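Local coordinates for xylan esterase 1 (Thermoanaerobacterium sp. 'JW/SL YS485', PDB 3FCY), which probably removes acetyl groups from xylan and related esters, as an alpha/beta hydrolase of carbohydrate esterase family 7, at residues A[52-57]-A[176-181]; A[202-207]-A[225-230]; A[218-223]-A[283-288]. One frame throughout, in Å; residues are numbered along the deposited sequence.

In the fold
The three contacts show how an alpha/beta hydrolase joins its central sheet to the helices packed against it. Interaction 1 closes first along the chain; interactions 2 and 3 then interleave, because helix 209-220 links the two strands of interaction 2 and supplies one side of interaction 3. The centres of interactions 1 and 2 lie about 20 Å apart. Those of interactions 1 and 3 are about 14 Å apart, and those of interactions 2 and 3 about 11 Å. Interaction 3 is thus the middle layer: Leu220 packs on Trp54 and Phe181 of interaction 1, while Ala218 meets Val227 of interaction 2. Packing is therefore continuous from helix 50-62 to the strand leading into Ser208, the predicted nucleophile.

Interaction 1. Residues A[52-57]-A[176-181]; sequences EYWNRA and LFRHIF
The oxygen of water 1 is gripped from both helices: Arg178 NH2 donates to it at 2.9 Å, and the water in turn donates a hydrogen bond to Tyr53 O at 2.8 Å. It sits in the plane of the guanidinium, at its edge, and also above one face of the Tyr53 ring, near the rim. The surroundings of Arg178 fix the rest of its side chain. Its CG lies beside Tyr53 OH, only 3.0 Å away, a tight contact of carbon with oxygen; the hydroxyl's polar partner is Ala172 O. A bend at chi2 (-96°) then turns the arginine toward helix 50-62, where Ala57 CA comes over one face of the guanidinium, 3.6 Å from Arg178 NH2. NH1 forms a salt bridge with Glu60, further along helix 50-62.

The apolar half of the contact is carried by Trp54 and Phe181. Trp54 CH2 touches Phe181 CD2 at 3.6 Å; the rings meet rim to rim, their centroids 5.9 Å apart and their planes at 16°, so neither covers the other's face. Arg178 O also lies at the edge of the indole, near its plane, while Trp54 NE1 is hydrogen-bonded to Tyr276 O. Leu220 and Leu282 continue this hydrophobic cluster toward neighbouring helices.

The axes of the two segments cross at -57° and come no closer than 11.3 Å, a separation bridged by long side chains. A buried arginine is thereby accommodated between helices: Glu60 probably offsets its charge, the water links one guanidinium nitrogen to a backbone carbonyl, and the Trp54-Phe181 contact packs beside it.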
ATOM      1  N   GLU A  52     -31.441  19.744 -27.891  1.00 33.32           N
ATOM      2  CA  GLU A  52     -32.051  18.964 -28.961  1.00 34.61           C
ATOM      3  C   GLU A  52     -31.798  17.478 -28.728  1.00 33.12           C
ATOM      4  O   GLU A  52     -32.689  16.647 -28.903  1.00 32.80           O
ATOM      5  CB  GLU A  52     -31.478  19.367 -30.322  1.00 36.95           C
ATOM      6  CG  GLU A  52     -31.690  20.826 -30.688  1.00 43.55           C
ATOM      7  CD  GLU A  52     -30.504  21.704 -30.334  1.00 46.27           C
ATOM      8  OE1 GLU A  52     -30.174  21.827 -29.131  1.00 47.51           O
ATOM      9  OE2 GLU A  52     -29.898  22.273 -31.271  1.00 49.26           O
ATOM     10  N   TYR A  53     -30.569  17.154 -28.336  1.00 31.97           N
ATOM     11  CA  TYR A  53     -30.171  15.773 -28.068  1.00 30.30           C
ATOM     12  C   TYR A  53     -31.120  15.124 -27.070  1.00 28.00           C
ATOM     13  O   TYR A  53     -31.650  14.038 -27.312  1.00 27.66           O
ATOM     14  CB  TYR A  53     -28.748  15.753 -27.505  1.00 30.55           C
ATOM     15  CG  TYR A  53     -28.256  14.395 -27.046  1.00 30.01           C
ATOM     16  CD1 TYR A  53     -27.672  13.498 -27.945  1.00 29.79           C
ATOM     17  CD2 TYR A  53     -28.326  14.030 -25.702  1.00 29.91           C
ATOM     18  CE1 TYR A  53     -27.157  12.269 -27.507  1.00 31.05           C
ATOM     19  CE2 TYR A  53     -27.819  12.803 -25.254  1.00 29.21           C
ATOM     20  CZ  TYR A  53     -27.233  11.934 -26.158  1.00 29.09           C
ATOM     21  OH  TYR A  53     -26.697  10.747 -25.713  1.00 28.30           O
ATOM     22  N   TRP A  54     -31.335  15.799 -25.947  1.00 28.54           N
ATOM     23  CA  TRP A  54     -32.210  15.278 -24.907  1.00 28.95           C
ATOM     24  C   TRP A  54     -33.700  15.318 -25.226  1.00 30.59           C
ATOM     25  O   TRP A  54     -34.447  14.439 -24.789  1.00 29.25           O
ATOM     26  CB  TRP A  54     -31.915  15.974 -23.575  1.00 25.97           C
ATOM     27  CG  TRP A  54     -30.710  15.389 -22.930  1.00 24.35           C
ATOM     28  CD1 TRP A  54     -29.478  15.962 -22.803  1.00 23.24           C
ATOM     29  CD2 TRP A  54     -30.595  14.061 -22.403  1.00 23.32           C
ATOM     30  NE1 TRP A  54     -28.598  15.068 -22.230  1.00 22.32           N
ATOM     31  CE2 TRP A  54     -29.259  13.894 -21.976  1.00 22.52           C
ATOM     32  CE3 TRP A  54     -31.492  12.993 -22.256  1.00 21.78           C
ATOM     33  CZ2 TRP A  54     -28.796  12.700 -21.409  1.00 22.03           C
ATOM     34  CZ3 TRP A  54     -31.030  11.800 -21.692  1.00 23.44           C
ATOM     35  CH2 TRP A  54     -29.692  11.668 -21.276  1.00 21.65           C
ATOM     36  N   ASN A  55     -34.145  16.320 -25.983  1.00 31.92           N
ATOM     37  CA  ASN A  55     -35.560  16.371 -26.346  1.00 34.00           C
ATOM     38  C   ASN A  55     -35.847  15.173 -27.240  1.00 33.30           C
ATOM     39  O   ASN A  55     -36.921  14.578 -27.184  1.00 34.51           O
ATOM     40  CB  ASN A  55     -35.897  17.667 -27.087  1.00 36.85           C
ATOM     41  CG  ASN A  55     -35.875  18.873 -26.177  1.00 40.70           C
ATOM     42  OD1 ASN A  55     -36.238  18.780 -25.002  1.00 43.55           O
ATOM     43  ND2 ASN A  55     -35.462  20.018 -26.715  1.00 41.88           N
ATOM     44  N   ARG A  56     -34.862  14.823 -28.062  1.00 33.71           N
ATOM     45  CA  ARG A  56     -34.962  13.686 -28.969  1.00 34.45           C
ATOM     46  C   ARG A  56     -35.025  12.394 -28.152  1.00 33.67           C
ATOM     47  O   ARG A  56     -35.852  11.517 -28.413  1.00 35.25           O
ATOM     48  CB  ARG A  56     -33.735  13.662 -29.878  1.00 36.71           C
ATOM     49  CG  ARG A  56     -33.675  12.527 -30.886  1.00 38.43           C
ATOM     50  CD  ARG A  56     -32.264  12.449 -31.453  1.00 41.49           C
ATOM     51  NE  ARG A  56     -31.777  13.779 -31.810  1.00 41.62           N
ATOM     52  CZ  ARG A  56     -30.506  14.157 -31.738  1.00 41.08           C
ATOM     53  NH1 ARG A  56     -29.581  13.305 -31.321  1.00 39.92           N
ATOM     54  NH2 ARG A  56     -30.164  15.395 -32.064  1.00 42.59           N
ATOM     55  N   ALA A  57     -34.144  12.291 -27.158  1.00 32.63           N
ATOM     56  CA  ALA A  57     -34.081  11.114 -26.291  1.00 29.39           C
ATOM     57  C   ALA A  57     -35.402  10.904 -25.561  1.00 28.55           C
ATOM     58  O   ALA A  57     -35.908   9.785 -25.488  1.00 27.64           O
ATOM     59  CB  ALA A  57     -32.945  11.272 -25.279  1.00 27.72           C
ATOM     60  N   LEU A 176     -24.671   4.445 -23.549  1.00 22.14           N
ATOM     61  CA  LEU A 176     -25.421   3.717 -22.533  1.00 21.51           C
ATOM     62  C   LEU A 176     -26.009   4.540 -21.387  1.00 20.20           C
ATOM     63  O   LEU A 176     -27.139   4.290 -20.982  1.00 20.47           O
ATOM     64  CB  LEU A 176     -24.574   2.574 -21.959  1.00 19.06           C
ATOM     65  CG  LEU A 176     -25.281   1.691 -20.929  1.00 21.28           C
ATOM     66  CD1 LEU A 176     -26.554   1.105 -21.531  1.00 21.84           C
ATOM     67  CD2 LEU A 176     -24.346   0.574 -20.465  1.00 19.62           C
ATOM     68  N   PHE A 177     -25.272   5.504 -20.846  1.00 20.75           N
ATOM     69  CA  PHE A 177     -25.843   6.286 -19.745  1.00 23.24           C
ATOM     70  C   PHE A 177     -26.972   7.186 -20.229  1.00 25.19           C
ATOM     71  O   PHE A 177     -27.730   7.737 -19.433  1.00 25.20           O
ATOM     72  CB  PHE A 177     -24.776   7.106 -19.014  1.00 20.35           C
ATOM     73  CG  PHE A 177     -24.244   6.428 -17.779  1.00 23.01           C
ATOM     74  CD1 PHE A 177     -25.092   6.136 -16.709  1.00 22.46           C
ATOM     75  CD2 PHE A 177     -22.907   6.052 -17.693  1.00 20.30           C
ATOM     76  CE1 PHE A 177     -24.615   5.476 -15.571  1.00 22.11           C
ATOM     77  CE2 PHE A 177     -22.421   5.394 -16.563  1.00 19.06           C
ATOM     78  CZ  PHE A 177     -23.276   5.103 -15.500  1.00 20.36           C
ATOM     79  N   ARG A 178     -27.082   7.326 -21.544  1.00 25.99           N
ATOM     80  CA  ARG A 178     -28.150   8.120 -22.129  1.00 26.84           C
ATOM     81  C   ARG A 178     -29.428   7.301 -21.916  1.00 26.28           C
ATOM     82  O   ARG A 178     -30.462   7.828 -21.490  1.00 24.57           O
ATOM     83  CB  ARG A 178     -27.861   8.342 -23.617  1.00 28.85           C
ATOM     84  CG  ARG A 178     -28.887   9.161 -24.388  1.00 32.45           C
ATOM     85  CD  ARG A 178     -29.866   8.256 -25.095  1.00 35.67           C
ATOM     86  NE  ARG A 178     -30.459   8.888 -26.272  1.00 34.36           N
ATOM     87  CZ  ARG A 178     -31.374   8.303 -27.036  1.00 35.80           C
ATOM     88  NH1 ARG A 178     -31.795   7.078 -26.743  1.00 34.57           N
ATOM     89  NH2 ARG A 178     -31.874   8.939 -28.086  1.00 35.75           N
ATOM     90  N   HIS A 179     -29.338   5.998 -22.177  1.00 22.99           N
ATOM     91  CA  HIS A 179     -30.482   5.109 -22.003  1.00 23.57           C
ATOM     92  C   HIS A 179     -30.807   4.961 -20.517  1.00 23.63           C
ATOM     93  O   HIS A 179     -31.973   4.981 -20.122  1.00 23.58           O
ATOM     94  CB  HIS A 179     -30.192   3.726 -22.596  1.00 24.67           C
ATOM     95  CG  HIS A 179     -29.637   3.769 -23.985  1.00 27.68           C
ATOM     96  ND1 HIS A 179     -30.042   4.697 -24.921  1.00 25.87           N
ATOM     97  CD2 HIS A 179     -28.722   2.984 -24.604  1.00 26.92           C
ATOM     98  CE1 HIS A 179     -29.399   4.483 -26.056  1.00 29.32           C
ATOM     99  NE2 HIS A 179     -28.592   3.449 -25.890  1.00 28.81           N
ATOM    100  N   ILE A 180     -29.768   4.804 -19.703  1.00 22.54           N
ATOM    101  CA  ILE A 180     -29.940   4.666 -18.262  1.00 22.73           C
ATOM    102  C   ILE A 180     -30.648   5.897 -17.699  1.00 21.37           C
ATOM    103  O   ILE A 180     -31.574   5.771 -16.900  1.00 23.67           O
ATOM    104  CB  ILE A 180     -28.580   4.473 -17.549  1.00 21.93           C
ATOM    105  CG1 ILE A 180     -27.947   3.150 -18.002  1.00 23.57           C
ATOM    106  CG2 ILE A 180     -28.781   4.468 -16.030  1.00 21.05           C
ATOM    107  CD1 ILE A 180     -26.531   2.922 -17.493  1.00 22.26           C
ATOM    108  N   PHE A 181     -30.217   7.087 -18.112  1.00 21.75           N
ATOM    109  CA  PHE A 181     -30.859   8.311 -17.644  1.00 21.31           C
ATOM    110  C   PHE A 181     -32.331   8.253 -18.048  1.00 23.92           C
ATOM    111  O   PHE A 181     -33.217   8.556 -17.245  1.00 24.20           O
ATOM    112  CB  PHE A 181     -30.205   9.549 -18.269  1.00 19.89           C
ATOM    113  CG  PHE A 181     -28.868   9.924 -17.667  1.00 19.95           C
ATOM    114  CD1 PHE A 181     -28.214   9.082 -16.772  1.00 20.61           C
ATOM    115  CD2 PHE A 181     -28.250  11.120 -18.030  1.00 18.06           C
ATOM    116  CE1 PHE A 181     -26.963   9.424 -16.250  1.00 20.13           C
ATOM    117  CE2 PHE A 181     -27.001  11.471 -17.516  1.00 19.24           C
ATOM    118  CZ  PHE A 181     -26.356  10.620 -16.625  1.00 21.82           C
TER
HETATM  119  O   HOH W   1     -30.559  11.573 -28.051  1.00 30.86           O

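Interaction 2. Residues A[202-207]-A[225-230]; sequences VGVMGP and RKVVSE
Val204 is bonded to the neighbouring strand through both its backbone polar groups: Val228 N donates to Val204 O at 2.9 Å and almost straight (169°), and Val204 N donates to Lys226 O at 3.0 Å. Two residues on, Gly206 repeats the pattern between Val228 O and Glu230 N, giving the staggered ladder of parallel strands. At the entry, Val202 O takes Arg225 N at 2.9 Å, with a weak second bond from Lys226 N.

Side chains pack on both faces. Met205 and Val228 lie side by side and point the same way; with Met205 CG anti to its own nitrogen (chi1 172°), that atom reaches Val228 CB at 3.5 Å and SD follows alongside CG1. Replacing Met205 with an alanine would remove CG and SD, and would probably open a gap beside Val228 and Leu111 of strand 108-114. The other face pairs Val204 CG2 with Val227 CG1, 4.0 Å apart, beneath helix 209-220, the crossover of this beta-alpha-beta unit.

Lys226 sends its amine away from the pair to Asp289 and to Glu343, a calcium ligand. Strand 202-207 runs through Gly206 and Pro207 into Ser208, the predicted nucleophile, in a sequence consistent with the nucleophile elbow. Backbone bonding thus sets the register here, while Lys226 ties the start of strand 226-230 to Glu343 beside the calcium.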
ATOM      1  N   VAL A 202     -43.498  13.049  -5.323  1.00 25.05           N
ATOM      2  CA  VAL A 202     -42.488  12.033  -5.619  1.00 24.48           C
ATOM      3  C   VAL A 202     -41.073  12.578  -5.448  1.00 23.99           C
ATOM      4  O   VAL A 202     -40.746  13.654  -5.942  1.00 23.19           O
ATOM      5  CB  VAL A 202     -42.633  11.486  -7.070  1.00 25.21           C
ATOM      6  CG1 VAL A 202     -41.491  10.521  -7.384  1.00 23.94           C
ATOM      7  CG2 VAL A 202     -43.969  10.771  -7.231  1.00 22.47           C
ATOM      8  N   GLY A 203     -40.245  11.820  -4.734  1.00 23.40           N
ATOM      9  CA  GLY A 203     -38.867  12.215  -4.511  1.00 22.34           C
ATOM     10  C   GLY A 203     -37.914  11.138  -5.006  1.00 22.21           C
ATOM     11  O   GLY A 203     -38.287   9.966  -5.115  1.00 20.99           O
ATOM     12  N   VAL A 204     -36.686  11.534  -5.320  1.00 22.47           N
ATOM     13  CA  VAL A 204     -35.673  10.594  -5.792  1.00 22.70           C
ATOM     14  C   VAL A 204     -34.418  10.800  -4.954  1.00 24.29           C
ATOM     15  O   VAL A 204     -34.136  11.916  -4.511  1.00 23.12           O
ATOM     16  CB  VAL A 204     -35.356  10.808  -7.295  1.00 23.21           C
ATOM     17  CG1 VAL A 204     -36.641  10.695  -8.114  1.00 21.60           C
ATOM     18  CG2 VAL A 204     -34.714  12.163  -7.516  1.00 23.51           C
ATOM     19  N   MET A 205     -33.660   9.728  -4.747  1.00 25.08           N
ATOM     20  CA  MET A 205     -32.467   9.805  -3.915  1.00 24.20           C
ATOM     21  C   MET A 205     -31.431   8.732  -4.235  1.00 23.08           C
ATOM     22  O   MET A 205     -31.763   7.660  -4.735  1.00 21.96           O
ATOM     23  CB  MET A 205     -32.896   9.695  -2.448  1.00 24.64           C
ATOM     24  CG  MET A 205     -31.780   9.561  -1.436  1.00 28.28           C
ATOM     25  SD  MET A 205     -32.444   9.645   0.250  1.00 31.92           S
ATOM     26  CE  MET A 205     -33.535   8.261   0.230  1.00 29.13           C
ATOM     27  N   GLY A 206     -30.169   9.033  -3.934  1.00 22.92           N
ATOM     28  CA  GLY A 206     -29.107   8.080  -4.174  1.00 21.73           C
ATOM     29  C   GLY A 206     -27.719   8.637  -3.918  1.00 22.48           C
ATOM     30  O   GLY A 206     -27.513   9.857  -3.951  1.00 20.29           O
ATOM     31  N   PRO A 207     -26.745   7.758  -3.629  1.00 21.52           N
ATOM     32  CA  PRO A 207     -25.365   8.182  -3.371  1.00 22.56           C
ATOM     33  C   PRO A 207     -24.462   7.885  -4.575  1.00 22.11           C
ATOM     34  O   PRO A 207     -24.675   6.909  -5.289  1.00 21.93           O
ATOM     35  CB  PRO A 207     -24.990   7.349  -2.155  1.00 22.01           C
ATOM     36  CG  PRO A 207     -25.616   6.008  -2.511  1.00 21.38           C
ATOM     37  CD  PRO A 207     -26.979   6.394  -3.110  1.00 22.12           C
ATOM     38  N   ARG A 225     -40.661  16.147  -7.334  1.00 26.42           N
ATOM     39  CA  ARG A 225     -40.729  17.199  -6.318  1.00 27.61           C
ATOM     40  C   ARG A 225     -39.538  17.377  -5.361  1.00 28.26           C
ATOM     41  O   ARG A 225     -39.220  18.510  -4.975  1.00 26.83           O
ATOM     42  CB  ARG A 225     -42.012  16.998  -5.500  1.00 27.92           C
ATOM     43  CG  ARG A 225     -42.425  18.194  -4.668  1.00 32.63           C
ATOM     44  CD  ARG A 225     -42.818  19.371  -5.549  1.00 35.14           C
ATOM     45  NE  ARG A 225     -43.246  20.510  -4.745  1.00 39.46           N
ATOM     46  CZ  ARG A 225     -42.441  21.218  -3.958  1.00 41.85           C
ATOM     47  NH1 ARG A 225     -41.152  20.911  -3.869  1.00 40.15           N
ATOM     48  NH2 ARG A 225     -42.932  22.226  -3.245  1.00 41.36           N
ATOM     49  N   LYS A 226     -38.901  16.275  -4.964  1.00 25.86           N
ATOM     50  CA  LYS A 226     -37.753  16.325  -4.048  1.00 25.94           C
ATOM     51  C   LYS A 226     -36.560  15.547  -4.597  1.00 25.25           C
ATOM     52  O   LYS A 226     -36.725  14.503  -5.235  1.00 23.68           O
ATOM     53  CB  LYS A 226     -38.123  15.749  -2.673  1.00 27.77           C
ATOM     54  CG  LYS A 226     -39.078  16.596  -1.841  1.00 33.63           C
ATOM     55  CD  LYS A 226     -38.504  17.954  -1.481  1.00 34.54           C
ATOM     56  CE  LYS A 226     -39.468  18.708  -0.579  1.00 36.63           C
ATOM     57  NZ  LYS A 226     -39.053  20.103  -0.287  1.00 35.36           N
ATOM     58  N   VAL A 227     -35.357  16.048  -4.328  1.00 24.10           N
ATOM     59  CA  VAL A 227     -34.141  15.399  -4.812  1.00 23.46           C
ATOM     60  C   VAL A 227     -33.025  15.356  -3.772  1.00 22.95           C
ATOM     61  O   VAL A 227     -32.592  16.394  -3.272  1.00 21.30           O
ATOM     62  CB  VAL A 227     -33.574  16.125  -6.054  1.00 24.32           C
ATOM     63  CG1 VAL A 227     -32.448  15.303  -6.670  1.00 24.60           C
ATOM     64  CG2 VAL A 227     -34.683  16.390  -7.066  1.00 24.67           C
ATOM     65  N   VAL A 228     -32.572  14.153  -3.439  1.00 21.75           N
ATOM     66  CA  VAL A 228     -31.465  14.004  -2.501  1.00 22.57           C
ATOM     67  C   VAL A 228     -30.321  13.385  -3.295  1.00 22.07           C
ATOM     68  O   VAL A 228     -30.420  12.251  -3.774  1.00 22.11           O
ATOM     69  CB  VAL A 228     -31.820  13.104  -1.295  1.00 22.32           C
ATOM     70  CG1 VAL A 228     -30.578  12.883  -0.430  1.00 20.74           C
ATOM     71  CG2 VAL A 228     -32.918  13.769  -0.449  1.00 22.42           C
ATOM     72  N   SER A 229     -29.250  14.153  -3.454  1.00 21.94           N
ATOM     73  CA  SER A 229     -28.080  13.712  -4.202  1.00 22.45           C
ATOM     74  C   SER A 229     -26.841  13.740  -3.316  1.00 22.32           C
ATOM     75  O   SER A 229     -26.319  14.808  -2.981  1.00 21.41           O
ATOM     76  CB  SER A 229     -27.882  14.614  -5.421  1.00 21.59           C
ATOM     77  OG  SER A 229     -26.824  14.152  -6.235  1.00 22.79           O
ATOM     78  N   GLU A 230     -26.377  12.555  -2.940  1.00 22.70           N
ATOM     79  CA  GLU A 230     -25.212  12.412  -2.079  1.00 22.97           C
ATOM     80  C   GLU A 230     -23.936  12.194  -2.880  1.00 23.65           C
ATOM     81  O   GLU A 230     -23.834  11.235  -3.644  1.00 24.04           O
ATOM     82  CB  GLU A 230     -25.443  11.253  -1.110  1.00 23.28           C
ATOM     83  CG  GLU A 230     -26.640  11.488  -0.209  1.00 27.08           C
ATOM     84  CD  GLU A 230     -26.952  10.319   0.698  1.00 28.30           C
ATOM     85  OE1 GLU A 230     -26.044   9.854   1.416  1.00 30.18           O
ATOM     86  OE2 GLU A 230     -28.116   9.874   0.703  1.00 28.38           O
TER

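Interaction 3. Residues A[218-223]-A[283-288]; sequences AALEPR and AKRIKG
The guanidinium of Arg285 is approached obliquely by Leu220 CD2, which comes no nearer than 4.4 Å to Arg285 NH1. The C-terminal end of helix 209-220, the crossover of a beta-alpha-beta unit in the alpha/beta hydrolase fold, here meets the loop leading into strand 289-295. A second guanidinium, that of Arg223, holds Glu221 side-on: NE and NH2 each donate to a different carboxylate oxygen, OE1 lying in its plane at the edge, while both oxygens are met from above the carboxylate plane. Glu221 OE2 also accepts Arg223 N, so this turn is braced by its own side chains.

Arg285 runs extended from CG to NE past the last helical turn, with CB 3.4 Å from Ala219 O. Water 3 joins that carbonyl, at 2.8 Å, to Arg285 NH1, at a longer 3.3 Å; a positive charge near the C-terminal end of the helix is probably favourable to the helix dipole. Arg285 NH2 makes a salt bridge with Asp51 of helix 50-62.

Ile286 packs against the two alanines. Having CG1 anti to its carbonyl carbon (chi1 -59°), it lays that atom against Ala219 CB at 3.9 Å, and its other branch, CG2, faces Ala218 CB. Water 2 lies between Ala218 O and Lys287 N, bridging the two backbones. Where both residues are exposed, Lys287 folds at chi2 and chi3, and its CG touches Pro222 CB at 3.5 Å.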
ATOM      1  N   ALA A 218     -34.561  13.848 -11.993  1.00 23.77           N
ATOM      2  CA  ALA A 218     -35.329  15.044 -11.660  1.00 24.91           C
ATOM      3  C   ALA A 218     -35.207  16.091 -12.760  1.00 24.60           C
ATOM      4  O   ALA A 218     -36.034  17.001 -12.860  1.00 24.68           O
ATOM      5  CB  ALA A 218     -34.852  15.623 -10.331  1.00 19.04           C
ATOM      6  N   ALA A 219     -34.175  15.959 -13.588  1.00 24.31           N
ATOM      7  CA  ALA A 219     -33.958  16.904 -14.680  1.00 25.28           C
ATOM      8  C   ALA A 219     -34.796  16.528 -15.897  1.00 25.71           C
ATOM      9  O   ALA A 219     -35.379  17.394 -16.555  1.00 25.97           O
ATOM     10  CB  ALA A 219     -32.481  16.938 -15.059  1.00 22.85           C
ATOM     11  N   LEU A 220     -34.858  15.231 -16.185  1.00 24.72           N
ATOM     12  CA  LEU A 220     -35.602  14.728 -17.332  1.00 25.53           C
ATOM     13  C   LEU A 220     -37.093  14.541 -17.058  1.00 26.38           C
ATOM     14  O   LEU A 220     -37.895  14.430 -17.990  1.00 27.15           O
ATOM     15  CB  LEU A 220     -34.962  13.428 -17.825  1.00 23.65           C
ATOM     16  CG  LEU A 220     -33.557  13.655 -18.405  1.00 26.66           C
ATOM     17  CD1 LEU A 220     -32.848  12.324 -18.612  1.00 25.14           C
ATOM     18  CD2 LEU A 220     -33.662  14.427 -19.725  1.00 22.32           C
ATOM     19  N   GLU A 221     -37.457  14.492 -15.779  1.00 25.08           N
ATOM     20  CA  GLU A 221     -38.856  14.386 -15.370  1.00 26.70           C
ATOM     21  C   GLU A 221     -39.054  15.482 -14.327  1.00 26.90           C
ATOM     22  O   GLU A 221     -39.064  15.217 -13.123  1.00 27.39           O
ATOM     23  CB  GLU A 221     -39.173  13.015 -14.763  1.00 28.29           C
ATOM     24  CG  GLU A 221     -40.584  12.925 -14.174  1.00 28.40           C
ATOM     25  CD  GLU A 221     -41.655  13.441 -15.129  1.00 31.22           C
ATOM     26  OE1 GLU A 221     -42.089  12.685 -16.021  1.00 30.74           O
ATOM     27  OE2 GLU A 221     -42.056  14.617 -14.992  1.00 31.40           O
ATOM     28  N   PRO A 222     -39.207  16.736 -14.788  1.00 27.39           N
ATOM     29  CA  PRO A 222     -39.400  17.941 -13.969  1.00 28.01           C
ATOM     30  C   PRO A 222     -40.510  17.853 -12.921  1.00 27.48           C
ATOM     31  O   PRO A 222     -40.554  18.666 -11.994  1.00 26.01           O
ATOM     32  CB  PRO A 222     -39.680  19.029 -15.008  1.00 28.40           C
ATOM     33  CG  PRO A 222     -38.970  18.537 -16.227  1.00 29.11           C
ATOM     34  CD  PRO A 222     -39.307  17.068 -16.221  1.00 27.52           C
ATOM     35  N   ARG A 223     -41.403  16.878 -13.063  1.00 27.03           N
ATOM     36  CA  ARG A 223     -42.487  16.720 -12.102  1.00 27.86           C
ATOM     37  C   ARG A 223     -41.968  16.235 -10.750  1.00 27.89           C
ATOM     38  O   ARG A 223     -42.634  16.414  -9.728  1.00 27.57           O
ATOM     39  CB  ARG A 223     -43.556  15.755 -12.634  1.00 29.34           C
ATOM     40  CG  ARG A 223     -44.435  16.341 -13.743  1.00 31.33           C
ATOM     41  CD  ARG A 223     -45.551  15.375 -14.149  1.00 32.10           C
ATOM     42  NE  ARG A 223     -45.028  14.178 -14.802  1.00 35.20           N
ATOM     43  CZ  ARG A 223     -45.723  13.059 -15.000  1.00 36.61           C
ATOM     44  NH1 ARG A 223     -46.982  12.970 -14.596  1.00 35.38           N
ATOM     45  NH2 ARG A 223     -45.152  12.023 -15.604  1.00 36.62           N
ATOM     46  N   ALA A 283     -28.565  19.620 -14.808  1.00 28.99           N
ATOM     47  CA  ALA A 283     -28.954  20.273 -13.565  1.00 29.92           C
ATOM     48  C   ALA A 283     -29.883  21.480 -13.689  1.00 31.29           C
ATOM     49  O   ALA A 283     -30.753  21.676 -12.841  1.00 30.97           O
ATOM     50  CB  ALA A 283     -27.708  20.665 -12.783  1.00 29.57           C
ATOM     51  N   LYS A 284     -29.712  22.280 -14.735  1.00 32.85           N
ATOM     52  CA  LYS A 284     -30.539  23.472 -14.906  1.00 34.55           C
ATOM     53  C   LYS A 284     -32.022  23.181 -15.131  1.00 34.05           C
ATOM     54  O   LYS A 284     -32.856  24.071 -14.978  1.00 35.41           O
ATOM     55  CB  LYS A 284     -30.008  24.324 -16.064  1.00 35.52           C
ATOM     56  CG  LYS A 284     -30.244  23.727 -17.438  1.00 38.35           C
ATOM     57  CD  LYS A 284     -29.662  24.609 -18.526  1.00 41.50           C
ATOM     58  CE  LYS A 284     -29.905  24.011 -19.905  1.00 44.02           C
ATOM     59  NZ  LYS A 284     -29.313  22.646 -20.028  1.00 45.95           N
ATOM     60  N   ARG A 285     -32.350  21.941 -15.479  1.00 32.98           N
ATOM     61  CA  ARG A 285     -33.738  21.561 -15.741  1.00 31.95           C
ATOM     62  C   ARG A 285     -34.540  21.159 -14.516  1.00 31.03           C
ATOM     63  O   ARG A 285     -35.772  21.148 -14.550  1.00 31.66           O
ATOM     64  CB  ARG A 285     -33.793  20.402 -16.733  1.00 32.55           C
ATOM     65  CG  ARG A 285     -33.165  20.696 -18.072  1.00 33.28           C
ATOM     66  CD  ARG A 285     -33.430  19.556 -19.026  1.00 34.27           C
ATOM     67  NE  ARG A 285     -33.026  19.899 -20.380  1.00 35.06           N
ATOM     68  CZ  ARG A 285     -33.560  19.367 -21.471  1.00 32.54           C
ATOM     69  NH1 ARG A 285     -34.522  18.458 -21.364  1.00 30.82           N
ATOM     70  NH2 ARG A 285     -33.139  19.756 -22.665  1.00 35.59           N
ATOM     71  N   ILE A 286     -33.844  20.811 -13.443  1.00 28.94           N
ATOM     72  CA  ILE A 286     -34.495  20.382 -12.215  1.00 26.76           C
ATOM     73  C   ILE A 286     -35.441  21.451 -11.662  1.00 27.34           C
ATOM     74  O   ILE A 286     -35.103  22.634 -11.620  1.00 26.42           O
ATOM     75  CB  ILE A 286     -33.436  20.011 -11.154  1.00 26.81           C
ATOM     76  CG1 ILE A 286     -32.556  18.878 -11.702  1.00 26.01           C
ATOM     77  CG2 ILE A 286     -34.117  19.607  -9.846  1.00 25.09           C
ATOM     78  CD1 ILE A 286     -31.443  18.444 -10.779  1.00 24.58           C
ATOM     79  N   LYS A 287     -36.628  21.020 -11.246  1.00 26.71           N
ATOM     80  CA  LYS A 287     -37.630  21.930 -10.700  1.00 28.89           C
ATOM     81  C   LYS A 287     -37.874  21.641  -9.222  1.00 28.10           C
ATOM     82  O   LYS A 287     -38.221  22.537  -8.455  1.00 27.42           O
ATOM     83  CB  LYS A 287     -38.953  21.785 -11.458  1.00 30.03           C
ATOM     84  CG  LYS A 287     -38.816  21.795 -12.976  1.00 36.14           C
ATOM     85  CD  LYS A 287     -38.296  23.120 -13.503  1.00 38.06           C
ATOM     86  CE  LYS A 287     -39.339  24.219 -13.373  1.00 43.80           C
ATOM     87  NZ  LYS A 287     -38.862  25.516 -13.942  1.00 44.54           N
ATOM     88  N   GLY A 288     -37.696  20.384  -8.828  1.00 27.37           N
ATOM     89  CA  GLY A 288     -37.920  20.016  -7.441  1.00 26.39           C
ATOM     90  C   GLY A 288     -36.883  20.605  -6.508  1.00 25.15           C
ATOM     91  O   GLY A 288     -35.881  21.157  -6.961  1.00 25.21           O
TER
HETATM   92  O   HOH W   2     -37.330  18.202 -10.809  1.00 24.37           O
HETATM   93  O   HOH W   3     -36.719  17.983 -18.959  1.00 42.12           O